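Local atomic coordinates of phenylacetaldehyde dehydrogenase (Burkholderia cenocepacia, PDB entry 4O5H), a protein that probably catalyses the NAD+-dependent oxidation of phenylacetaldehyde to phenylacetic acid, as a member of the aldehyde dehydrogenase family. Residues L112-S117 with K122-A127; A133-C138 with F186-A191; V205-A210 with L215-L220; L344-G349 with V396-L401. All coordinates share one frame; numbering follows the deposited sequence.

Contact 1 (L112-S117 with K122-A127)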
loop_
_atom_site.group_PDB
_atom_site.type_symbol
_atom_site.label_atom_id
_atom_site.label_comp_id
_atom_site.label_asym_id
_atom_site.label_seq_id
_atom_site.Cartn_x
_atom_site.Cartn_y
_atom_site.Cartn_z
ATOM N N LEU A 112 4.050 10.247 -32.427
ATOM C CA LEU A 112 4.079 9.342 -31.271
ATOM C C LEU A 112 3.430 8.019 -31.562
ATOM O O LEU A 112 3.932 6.973 -31.142
ATOM C CB LEU A 112 3.405 10.005 -30.061
ATOM C CG LEU A 112 4.243 11.146 -29.402
ATOM C CD1 LEU A 112 3.398 11.980 -28.459
ATOM C CD2 LEU A 112 5.409 10.554 -28.672
ATOM N N ALA A 113 2.338 8.042 -32.311
ATOM C CA ALA A 113 1.647 6.805 -32.702
ATOM C C ALA A 113 2.497 5.950 -33.619
ATOM O O ALA A 113 2.562 4.744 -33.457
ATOM C CB ALA A 113 0.327 7.114 -33.374
ATOM N N GLU A 114 3.170 6.575 -34.574
ATOM C CA GLU A 114 4.074 5.830 -35.479
ATOM C C GLU A 114 5.242 5.193 -34.694
ATOM O O GLU A 114 5.586 4.030 -34.909
ATOM C CB GLU A 114 4.606 6.758 -36.597
ATOM C CG GLU A 114 3.489 7.173 -37.567
ATOM C CD GLU A 114 3.917 8.056 -38.713
ATOM O OE1 GLU A 114 5.084 8.515 -38.757
ATOM O OE2 GLU A 114 3.039 8.292 -39.586
ATOM N N ILE A 115 5.836 5.963 -33.794
ATOM C CA ILE A 115 6.930 5.448 -33.011
ATOM C C ILE A 115 6.418 4.252 -32.230
ATOM O O ILE A 115 7.071 3.202 -32.166
ATOM C CB ILE A 115 7.478 6.533 -32.021
ATOM C CG1 ILE A 115 8.159 7.626 -32.798
ATOM C CG2 ILE A 115 8.422 5.915 -30.999
ATOM C CD1 ILE A 115 8.434 8.886 -32.008
ATOM N N GLU A 116 5.266 4.417 -31.599
ATOM C CA GLU A 116 4.726 3.355 -30.772
ATOM C C GLU A 116 4.403 2.116 -31.600
ATOM O O GLU A 116 4.694 0.978 -31.176
ATOM C CB GLU A 116 3.473 3.820 -30.048
ATOM C CG GLU A 116 3.089 2.946 -28.886
ATOM C CD GLU A 116 3.824 3.314 -27.601
ATOM O OE1 GLU A 116 5.080 3.436 -27.635
ATOM O OE2 GLU A 116 3.143 3.517 -26.587
ATOM N N SER A 117 3.837 2.317 -32.786
ATOM C CA SER A 117 3.501 1.190 -33.661
ATOM C C SER A 117 4.774 0.458 -34.116
ATOM O O SER A 117 4.807 -0.780 -34.141
ATOM C CB SER A 117 2.720 1.695 -34.872
ATOM O OG SER A 117 2.375 0.647 -35.722
ATOM N N LYS A 122 1.723 -2.608 -32.240
ATOM C CA LYS A 122 0.299 -2.401 -32.323
ATOM C C LYS A 122 -0.132 -1.532 -33.532
ATOM O O LYS A 122 0.645 -0.751 -34.065
ATOM C CB LYS A 122 -0.256 -1.803 -31.037
ATOM C CG LYS A 122 0.188 -0.363 -30.746
ATOM C CD LYS A 122 -0.460 0.119 -29.453
ATOM C CE LYS A 122 0.173 -0.563 -28.256
ATOM N NZ LYS A 122 -0.663 -0.403 -27.020
ATOM N N PRO A 123 -1.399 -1.700 -33.970
ATOM C CA PRO A 123 -1.885 -0.872 -35.084
ATOM C C PRO A 123 -1.735 0.625 -34.796
ATOM O O PRO A 123 -2.155 1.113 -33.736
ATOM C CB PRO A 123 -3.347 -1.263 -35.197
ATOM C CG PRO A 123 -3.411 -2.667 -34.641
ATOM C CD PRO A 123 -2.423 -2.637 -33.495
ATOM N N VAL A 124 -1.150 1.336 -35.750
ATOM C CA VAL A 124 -0.905 2.746 -35.603
ATOM C C VAL A 124 -2.209 3.535 -35.357
ATOM O O VAL A 124 -2.221 4.512 -34.611
ATOM C CB VAL A 124 -0.133 3.313 -36.800
ATOM C CG1 VAL A 124 -0.968 3.296 -38.085
ATOM C CG2 VAL A 124 0.361 4.717 -36.502
ATOM N N MET A 125 -3.299 3.103 -35.959
ATOM C CA MET A 125 -4.565 3.816 -35.766
ATOM C C MET A 125 -5.040 3.713 -34.312
ATOM O O MET A 125 -5.679 4.627 -33.804
ATOM C CB MET A 125 -5.636 3.319 -36.741
ATOM C CG MET A 125 -5.420 3.725 -38.216
ATOM S SD MET A 125 -6.689 3.028 -39.344
ATOM C CE MET A 125 -8.193 3.399 -38.387
ATOM N N VAL A 126 -4.789 2.579 -33.674
ATOM C CA VAL A 126 -5.212 2.375 -32.309
ATOM C C VAL A 126 -4.276 3.115 -31.394
ATOM O O VAL A 126 -4.724 3.761 -30.440
ATOM C CB VAL A 126 -5.264 0.875 -31.939
ATOM C CG1 VAL A 126 -5.679 0.688 -30.509
ATOM C CG2 VAL A 126 -6.261 0.109 -32.834
ATOM N N ALA A 127 -2.968 3.038 -31.653
ATOM C CA ALA A 127 -1.980 3.822 -30.907
ATOM C C ALA A 127 -2.354 5.309 -30.906
ATOM O O ALA A 127 -2.229 5.972 -29.909
ATOM C CB ALA A 127 -0.586 3.634 -31.481
#
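Ser-117 and Lys-122 make the one hydrogen bond between 112-117 and 122-127. Ser-117 OG gives its proton to Lys-122 O at 2.8 Å. The C=O...OG angle is 168°, so the hydroxyl sits almost straight beyond the carbonyl oxygen. The serine torsion, chi1 -180°, holds OG on the far side from its own backbone N, which turns it to the carbonyl of the connecting turn. Ser-117 CA adds a weaker CH...O contact to the same oxygen.

Most apolar contacts lie one turn further back along helix 109-120. Val-124 CG2 rests on the backbone of Ala-113 and comes within 3.9 Å of Ala-113 CB. It also runs alongside the CG methylene of Glu-114, at 4.1 Å. The methyls of Ala-113 and Ala-127 meet CB to CB at 4.1 Å. Beside the hydrogen bond, Ser-117 CB packs on Val-124 CB at 3.8 Å.

The charged groups find partners elsewhere. Glu-114 binds Thr-23 and Arg-110. Glu-116 reaches Ser-216 and the backbone N of Leu-188. Lys-122 NZ forms a salt bridge with Asp-131. Glu-116 OE2 stays 5.5 Å from Lys-122 NZ, so the opposite charges are near but not in contact.

Two consecutive helices, 109-120 and 124-145, are joined by a short turn, with Pro-123 as the N-cap of the second. Small side chains let them come close: Ala-113 CA and Ala-127 CA are 5.0 Å apart. The carbonyl of Lys-122, in a buried turn, accepts a hydrogen bond from a serine of the first helix, which ties the turn to the helix it follows.

Contact 2 (A133-C138 with F186-A191)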
loop_
_atom_site.group_PDB
_atom_site.type_symbol
_atom_site.label_atom_id
_atom_site.label_comp_id
_atom_site.label_asym_id
_atom_site.label_seq_id
_atom_site.Cartn_x
_atom_site.Cartn_y
_atom_site.Cartn_z
ATOM N N ALA A 133 -3.905 9.612 -27.378
ATOM C CA ALA A 133 -4.999 10.499 -26.935
ATOM C C ALA A 133 -5.191 10.377 -25.417
ATOM O O ALA A 133 -5.321 11.386 -24.730
ATOM C CB ALA A 133 -6.286 10.152 -27.662
ATOM N N MET A 134 -5.186 9.154 -24.891
ATOM C CA MET A 134 -5.384 8.974 -23.466
ATOM C C MET A 134 -4.149 9.303 -22.614
ATOM O O MET A 134 -4.288 9.601 -21.436
ATOM C CB MET A 134 -5.949 7.587 -23.149
ATOM C CG MET A 134 -7.415 7.428 -23.584
ATOM S SD MET A 134 -8.493 8.529 -22.627
ATOM C CE MET A 134 -8.634 7.507 -21.164
ATOM N N ALA A 135 -2.965 9.235 -23.197
ATOM C CA ALA A 135 -1.760 9.716 -22.522
ATOM C C ALA A 135 -1.872 11.210 -22.302
ATOM O O ALA A 135 -1.639 11.685 -21.215
ATOM C CB ALA A 135 -0.520 9.386 -23.305
ATOM N N ALA A 136 -2.221 11.929 -23.344
ATOM C CA ALA A 136 -2.442 13.361 -23.235
ATOM C C ALA A 136 -3.528 13.695 -22.226
ATOM O O ALA A 136 -3.364 14.592 -21.389
ATOM C CB ALA A 136 -2.770 13.970 -24.601
ATOM N N GLN A 137 -4.653 12.995 -22.301
ATOM C CA GLN A 137 -5.731 13.284 -21.379
ATOM C C GLN A 137 -5.349 12.971 -19.937
ATOM O O GLN A 137 -5.847 13.616 -19.036
ATOM C CB GLN A 137 -7.039 12.538 -21.737
ATOM C CG GLN A 137 -7.667 13.011 -23.023
ATOM C CD GLN A 137 -8.413 14.343 -22.898
ATOM O OE1 GLN A 137 -8.295 15.076 -21.909
ATOM N NE2 GLN A 137 -9.129 14.684 -23.946
ATOM N N CYS A 138 -4.500 11.960 -19.719
ATOM C CA CYS A 138 -4.064 11.645 -18.374
ATOM C C CYS A 138 -3.295 12.824 -17.787
ATOM O O CYS A 138 -3.569 13.243 -16.682
ATOM C CB CYS A 138 -3.177 10.410 -18.352
ATOM S SG CYS A 138 -2.730 9.896 -16.677
ATOM N N PHE A 186 1.706 -1.092 -23.385
ATOM C CA PHE A 186 1.197 0.275 -23.641
ATOM C C PHE A 186 2.311 1.257 -23.178
ATOM O O PHE A 186 2.182 1.919 -22.124
ATOM C CB PHE A 186 -0.073 0.551 -22.851
ATOM C CG PHE A 186 -1.259 -0.329 -23.203
ATOM C CD1 PHE A 186 -2.131 0.052 -24.171
ATOM C CD2 PHE A 186 -1.488 -1.510 -22.542
ATOM C CE1 PHE A 186 -3.233 -0.715 -24.497
ATOM C CE2 PHE A 186 -2.593 -2.317 -22.870
ATOM C CZ PHE A 186 -3.476 -1.897 -23.851
ATOM N N PRO A 187 3.410 1.328 -23.927
ATOM C CA PRO A 187 4.587 2.055 -23.411
ATOM C C PRO A 187 4.342 3.521 -23.071
ATOM O O PRO A 187 4.547 3.902 -21.933
ATOM C CB PRO A 187 5.604 1.918 -24.517
ATOM C CG PRO A 187 5.160 0.719 -25.318
ATOM C CD PRO A 187 3.667 0.714 -25.240
ATOM N N LEU A 188 3.818 4.309 -23.993
ATOM C CA LEU A 188 3.557 5.705 -23.697
ATOM C C LEU A 188 2.454 5.892 -22.655
ATOM O O LEU A 188 2.572 6.726 -21.759
ATOM C CB LEU A 188 3.215 6.458 -24.985
ATOM C CG LEU A 188 2.943 7.942 -24.790
ATOM C CD1 LEU A 188 4.199 8.725 -24.363
ATOM C CD2 LEU A 188 2.383 8.529 -26.076
ATOM N N LEU A 189 1.362 5.168 -22.803
ATOM C CA LEU A 189 0.223 5.353 -21.933
ATOM C C LEU A 189 0.573 5.011 -20.462
ATOM O O LEU A 189 0.210 5.771 -19.546
ATOM C CB LEU A 189 -0.929 4.513 -22.411
ATOM C CG LEU A 189 -2.252 4.612 -21.629
ATOM C CD1 LEU A 189 -2.778 6.025 -21.658
ATOM C CD2 LEU A 189 -3.273 3.649 -22.198
ATOM N N MET A 190 1.307 3.920 -20.254
ATOM C CA MET A 190 1.690 3.514 -18.914
ATOM C C MET A 190 2.684 4.519 -18.326
ATOM O O MET A 190 2.665 4.784 -17.120
ATOM C CB MET A 190 2.296 2.083 -18.909
ATOM C CG MET A 190 1.418 0.846 -19.201
ATOM S SD MET A 190 -0.027 0.749 -18.176
ATOM C CE MET A 190 -1.170 1.797 -19.101
ATOM N N ALA A 191 3.550 5.095 -19.156
ATOM C CA ALA A 191 4.471 6.134 -18.694
ATOM C C ALA A 191 3.667 7.310 -18.161
ATOM O O ALA A 191 3.981 7.879 -17.099
ATOM C CB ALA A 191 5.395 6.587 -19.827
#
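Ala-135 of helix 124-145 faces Leu-188 and Leu-189 of helix 187-201. This is nearly parallel helix-helix packing within the part of the aldehyde dehydrogenase fold that carries the eight-stranded sheet. The short axes run 12° apart in the same N-to-C sense and approach to 8.6 Å. The closest pair of CA atoms, Ala-135 CA and Leu-189 CA, is 4.8 Å apart.

The bumps come from the leucines. The small Ala-135 makes a low spot on its helix, and the second helix can press close to the backbone there. Leu-189 settles beside it, with CD1 over the peptide joining Met-134 to Ala-135. With chi1 at -178°, the Leu-189 branch is directed across to the other helix. The same methyl, Leu-189 CD1, touches Met-134 CB at 3.8 Å. Beyond CB, the bent methionine chain turns away and packs on Tyr-160 of the second subunit.

Leu-188 approaches the Ala-135 methyl from another direction. It meets Ala-135 CB with its branch point and with Leu-188 CD2, the latter at 4.1 Å. Leu-189 CD1 is also near Ala-135 CB, at 4.4 Å. Further along, Cys-138 points toward the same helix and packs on Trp-193 and Ala-196. Leu-188 also touches Ser-216 and Leu-220 of helix 215-227, so it fills space among three helices.

No hydrogen bond crosses between the segments. The tightest apposition is on backbone: Leu-189 CD1 lies 3.6 Å from Ala-135 N.

Contact 3 (V205-A210 with L215-L220)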
loop_
_atom_site.group_PDB
_atom_site.type_symbol
_atom_site.label_atom_id
_atom_site.label_comp_id
_atom_site.label_asym_id
_atom_site.label_seq_id
_atom_site.Cartn_x
_atom_site.Cartn_y
_atom_site.Cartn_z
ATOM N N VAL A 205 10.612 11.910 -10.424
ATOM C CA VAL A 205 10.432 10.584 -10.984
ATOM C C VAL A 205 11.667 10.102 -11.711
ATOM O O VAL A 205 12.270 10.849 -12.475
ATOM C CB VAL A 205 9.317 10.568 -12.068
ATOM C CG1 VAL A 205 8.983 9.140 -12.507
ATOM C CG2 VAL A 205 8.036 11.162 -11.566
ATOM N N VAL A 206 12.033 8.845 -11.478
ATOM C CA VAL A 206 12.912 8.106 -12.349
ATOM C C VAL A 206 12.060 7.034 -13.048
ATOM O O VAL A 206 11.536 6.124 -12.401
ATOM C CB VAL A 206 14.067 7.452 -11.590
ATOM C CG1 VAL A 206 14.979 6.706 -12.549
ATOM C CG2 VAL A 206 14.848 8.501 -10.809
ATOM N N LEU A 207 11.962 7.137 -14.366
ATOM C CA LEU A 207 11.193 6.192 -15.176
ATOM C C LEU A 207 12.105 5.193 -15.884
ATOM O O LEU A 207 13.107 5.591 -16.484
ATOM C CB LEU A 207 10.403 6.931 -16.257
ATOM C CG LEU A 207 9.551 6.008 -17.153
ATOM C CD1 LEU A 207 8.368 5.450 -16.377
ATOM C CD2 LEU A 207 9.059 6.721 -18.381
ATOM N N LYS A 208 11.782 3.908 -15.770
ATOM C CA LYS A 208 12.483 2.843 -16.488
ATOM C C LYS A 208 11.490 2.203 -17.475
ATOM O O LYS A 208 10.719 1.344 -17.112
ATOM C CB LYS A 208 13.002 1.770 -15.535
ATOM C CG LYS A 208 14.334 1.121 -15.938
ATOM C CD LYS A 208 14.400 0.387 -17.255
ATOM C CE LYS A 208 13.979 -1.050 -17.025
ATOM N NZ LYS A 208 13.670 -1.784 -18.256
ATOM N N PRO A 209 11.514 2.620 -18.722
ATOM C CA PRO A 209 10.656 1.925 -19.698
ATOM C C PRO A 209 11.118 0.481 -19.936
ATOM O O PRO A 209 12.260 0.122 -19.664
ATOM C CB PRO A 209 10.810 2.760 -20.982
ATOM C CG PRO A 209 11.869 3.733 -20.717
ATOM C CD PRO A 209 12.241 3.747 -19.292
ATOM N N ALA A 210 10.224 -0.333 -20.450
ATOM C CA ALA A 210 10.551 -1.713 -20.721
ATOM C C ALA A 210 11.733 -1.783 -21.704
ATOM O O ALA A 210 11.809 -0.978 -22.637
ATOM C CB ALA A 210 9.330 -2.414 -21.296
ATOM N N LEU A 215 11.313 3.628 -26.939
ATOM C CA LEU A 215 11.361 4.833 -27.786
ATOM C C LEU A 215 10.356 5.909 -27.443
ATOM O O LEU A 215 10.726 7.098 -27.437
ATOM C CB LEU A 215 11.252 4.474 -29.254
ATOM C CG LEU A 215 12.403 3.629 -29.823
ATOM C CD1 LEU A 215 12.161 3.341 -31.295
ATOM C CD2 LEU A 215 13.759 4.304 -29.642
ATOM N N SER A 216 9.089 5.553 -27.204
ATOM C CA SER A 216 8.082 6.618 -26.975
ATOM C C SER A 216 8.367 7.376 -25.668
ATOM O O SER A 216 8.116 8.575 -25.577
ATOM C CB SER A 216 6.646 6.093 -27.056
ATOM O OG SER A 216 6.408 5.086 -26.085
ATOM N N ALA A 217 8.948 6.676 -24.701
ATOM C CA ALA A 217 9.325 7.318 -23.428
ATOM C C ALA A 217 10.444 8.348 -23.620
ATOM O O ALA A 217 10.377 9.425 -23.058
ATOM C CB ALA A 217 9.737 6.278 -22.410
ATOM N N LEU A 218 11.422 8.030 -24.472
ATOM C CA LEU A 218 12.463 8.973 -24.805
ATOM C C LEU A 218 11.869 10.191 -25.514
ATOM O O LEU A 218 12.261 11.295 -25.199
ATOM C CB LEU A 218 13.597 8.339 -25.636
ATOM C CG LEU A 218 14.350 7.220 -24.863
ATOM C CD1 LEU A 218 15.406 6.600 -25.736
ATOM C CD2 LEU A 218 14.993 7.763 -23.584
ATOM N N ARG A 219 10.937 9.998 -26.430
ATOM C CA ARG A 219 10.346 11.147 -27.127
ATOM C C ARG A 219 9.527 11.975 -26.150
ATOM O O ARG A 219 9.568 13.184 -26.196
ATOM C CB ARG A 219 9.507 10.699 -28.339
ATOM C CG ARG A 219 8.948 11.854 -29.169
ATOM C CD ARG A 219 10.015 12.641 -29.901
ATOM N NE ARG A 219 9.353 13.593 -30.816
ATOM C CZ ARG A 219 9.310 14.908 -30.667
ATOM N NH1 ARG A 219 9.971 15.525 -29.691
ATOM N NH2 ARG A 219 8.594 15.613 -31.509
ATOM N N LEU A 220 8.849 11.325 -25.229
ATOM C CA LEU A 220 8.102 12.006 -24.187
ATOM C C LEU A 220 9.040 12.842 -23.305
ATOM O O LEU A 220 8.715 13.945 -22.969
ATOM C CB LEU A 220 7.331 11.016 -23.313
ATOM C CG LEU A 220 6.559 11.613 -22.134
ATOM C CD1 LEU A 220 5.417 12.507 -22.585
ATOM C CD2 LEU A 220 6.029 10.497 -21.292
#
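Ala-217 of helix 215-227 makes the contact with Pro-209 and Leu-207. Before it in the helix, Leu-215 points away from 205-210, and its backbone N bonds to Asp-119, a residue of the sodium ion site.

Ala-217 CB points at the strand end and is met by two residues there. Pro-209 meets the methyl with its CB and CG atoms: CG lies 3.7 Å and CB 3.9 Å from Ala-217 CB. Leu-207 arrives from the strand with CD2, which stops 4.1 Å from Ala-217 CB. The leucine has chi1 -179°, and this extended start carries its branch out toward the helix. One methyl thus touches both a proline ring and a leucine end. No hydrogen bond crosses between the segments.

These pieces belong to a beta-alpha-beta unit in which strand 204-208 leads through a loop into helix 215-227 and then to strand 234-236. Strand 204-208 pairs in parallel with strand 234-236 and with strand 166-181. Lys-208, between the two contact residues, points away from the helix. Its NZ bonds to Pro-209 O at 2.8 Å, with the donor tilted 29° from the carbonyl plane, and also to Gly-239 O.

Next in the helix, Leu-218 touches Val-62 of strand 57-63. One turn after Ala-217, Leu-220 points back toward the strand without touching it.

Contact 4 (L344-G349 with V396-L401); sequences LKIGPG and VEPTVL
The loop after helix 330-343 packs here on the lead-in to strand 399-402, and Pro-398 is where Leu-344 and Ile-346 of the loop both land. Both point toward it. Leu-344 CD1 touches Pro-398 CG at 4.1 Å, and the leucine and the ring cross at a slant. The CD1 methyl of Ile-346 comes within 3.8 Å of Pro-398 CD. Ile-346 sends its ethyl arm forward to the proline because CG1 is turned away from its own carbonyl carbon, chi1 -59°. Ile-346 CD1 also lies 4.3 Å from Glu-397 CA.

Strand 399-402 belongs to the seven-stranded mixed sheet, where it pairs with strands 381-384 and 419-425. Phe-310 of helix 298-310 touches both Leu-344 and Pro-398, so the proline is covered by a ring as well as by the loop.

No hydrogen bond passes between the segments. Within the second, Thr-399 OG1 bonds to Glu-397 O at 2.7 Å, standing 47° out of the carbonyl plane. Glu-397 OE1 pairs with Arg-387.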
loop_
_atom_site.group_PDB
_atom_site.type_symbol
_atom_site.label_atom_id
_atom_site.label_comp_id
_atom_site.label_asym_id
_atom_site.label_seq_id
_atom_site.Cartn_x
_atom_site.Cartn_y
_atom_site.Cartn_z
ATOM N N LEU A 344 -9.991 -11.724 -38.552
ATOM C CA LEU A 344 -9.174 -10.552 -38.204
ATOM C C LEU A 344 -7.947 -10.459 -39.104
ATOM O O LEU A 344 -7.239 -11.453 -39.303
ATOM C CB LEU A 344 -8.739 -10.584 -36.744
ATOM C CG LEU A 344 -9.849 -10.516 -35.706
ATOM C CD1 LEU A 344 -9.304 -10.786 -34.318
ATOM C CD2 LEU A 344 -10.530 -9.167 -35.759
ATOM N N LYS A 345 -7.705 -9.260 -39.636
ATOM C CA LYS A 345 -6.569 -9.032 -40.523
ATOM C C LYS A 345 -5.245 -8.925 -39.741
ATOM O O LYS A 345 -5.091 -8.026 -38.899
ATOM C CB LYS A 345 -6.806 -7.767 -41.339
ATOM C CG LYS A 345 -5.725 -7.467 -42.361
ATOM C CD LYS A 345 -5.769 -8.409 -43.535
ATOM C CE LYS A 345 -4.814 -7.965 -44.646
ATOM N NZ LYS A 345 -3.407 -8.164 -44.203
ATOM N N ILE A 346 -4.330 -9.851 -40.026
ATOM C CA ILE A 346 -3.064 -9.938 -39.342
ATOM C C ILE A 346 -2.015 -9.250 -40.215
ATOM O O ILE A 346 -1.943 -9.526 -41.406
ATOM C CB ILE A 346 -2.644 -11.391 -39.112
ATOM C CG1 ILE A 346 -3.688 -12.128 -38.297
ATOM C CG2 ILE A 346 -1.299 -11.439 -38.400
ATOM C CD1 ILE A 346 -3.425 -13.622 -38.213
ATOM N N GLY A 347 -1.242 -8.343 -39.642
ATOM C CA GLY A 347 -0.272 -7.616 -40.461
ATOM C C GLY A 347 0.548 -6.609 -39.681
ATOM O O GLY A 347 0.405 -6.488 -38.462
ATOM N N PRO A 348 1.393 -5.872 -40.375
ATOM C CA PRO A 348 2.152 -4.802 -39.730
ATOM C C PRO A 348 1.263 -3.669 -39.222
ATOM O O PRO A 348 0.272 -3.280 -39.858
ATOM C CB PRO A 348 3.094 -4.312 -40.821
ATOM C CG PRO A 348 2.624 -4.895 -42.096
ATOM C CD PRO A 348 1.694 -6.012 -41.812
ATOM N N GLY A 349 1.641 -3.135 -38.065
ATOM C CA GLY A 349 0.830 -2.128 -37.401
ATOM C C GLY A 349 0.675 -0.843 -38.186
ATOM O O GLY A 349 -0.313 -0.126 -38.038
ATOM N N VAL A 396 1.327 -14.315 -34.353
ATOM C CA VAL A 396 0.589 -15.460 -33.875
ATOM C C VAL A 396 -0.889 -15.280 -34.195
ATOM O O VAL A 396 -1.415 -14.162 -34.144
ATOM C CB VAL A 396 0.743 -15.548 -32.354
ATOM C CG1 VAL A 396 -0.207 -16.590 -31.790
ATOM C CG2 VAL A 396 2.184 -15.877 -32.013
ATOM N N GLU A 397 -1.544 -16.364 -34.622
ATOM C CA GLU A 397 -2.985 -16.330 -34.948
ATOM C C GLU A 397 -3.871 -16.126 -33.734
ATOM O O GLU A 397 -3.598 -16.702 -32.680
ATOM C CB GLU A 397 -3.398 -17.639 -35.551
ATOM C CG GLU A 397 -2.755 -17.913 -36.880
ATOM C CD GLU A 397 -3.254 -19.196 -37.462
ATOM O OE1 GLU A 397 -3.641 -20.113 -36.692
ATOM O OE2 GLU A 397 -3.256 -19.265 -38.699
ATOM N N PRO A 398 -4.896 -15.278 -33.853
ATOM C CA PRO A 398 -5.909 -15.219 -32.828
ATOM C C PRO A 398 -6.434 -16.622 -32.638
ATOM O O PRO A 398 -6.817 -17.268 -33.603
ATOM C CB PRO A 398 -6.988 -14.320 -33.418
ATOM C CG PRO A 398 -6.282 -13.496 -34.419
ATOM C CD PRO A 398 -5.197 -14.370 -34.969
ATOM N N THR A 399 -6.457 -17.071 -31.392
ATOM C CA THR A 399 -6.706 -18.445 -31.068
ATOM C C THR A 399 -7.821 -18.596 -30.038
ATOM O O THR A 399 -7.842 -17.899 -29.007
ATOM C CB THR A 399 -5.399 -19.069 -30.556
ATOM O OG1 THR A 399 -4.443 -19.011 -31.605
ATOM C CG2 THR A 399 -5.586 -20.494 -30.179
ATOM N N VAL A 400 -8.780 -19.473 -30.336
ATOM C CA VAL A 400 -9.872 -19.773 -29.411
ATOM C C VAL A 400 -9.851 -21.256 -29.089
ATOM O O VAL A 400 -9.934 -22.095 -29.995
ATOM C CB VAL A 400 -11.236 -19.437 -30.028
ATOM C CG1 VAL A 400 -12.382 -19.785 -29.065
ATOM C CG2 VAL A 400 -11.286 -17.951 -30.374
ATOM N N LEU A 401 -9.693 -21.571 -27.809
ATOM C CA LEU A 401 -9.637 -22.929 -27.328
ATOM C C LEU A 401 -10.909 -23.291 -26.599
ATOM O O LEU A 401 -11.385 -22.539 -25.743
ATOM C CB LEU A 401 -8.442 -23.114 -26.394
ATOM C CG LEU A 401 -7.045 -22.826 -26.975
ATOM C CD1 LEU A 401 -5.964 -22.989 -25.935
ATOM C CD2 LEU A 401 -6.799 -23.750 -28.150
#

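Contacts 1, 2 and 3 are buried and lie together, with centres 12 to 16 Å apart. Contact 4 is partly buried, its centre about 21 Å from the centre of the chain. Contacts 1 and 2 share helix 124-145. The carboxylate of Glu-116 joins contact 1 to both contact 2 and contact 3. Contacts 2 and 3 also touch directly, Ala-191 on Leu-207. Contact 4 touches contact 1 alone, through a probable hydrogen bond from Val-124 N to Gly-349 O. Only contact 1 has a hydrogen bond between its own segments. The other three are apolar across the interface: helix on helix in contact 2, strand end on helix in contact 3, and loop on strand lead-in in contact 4.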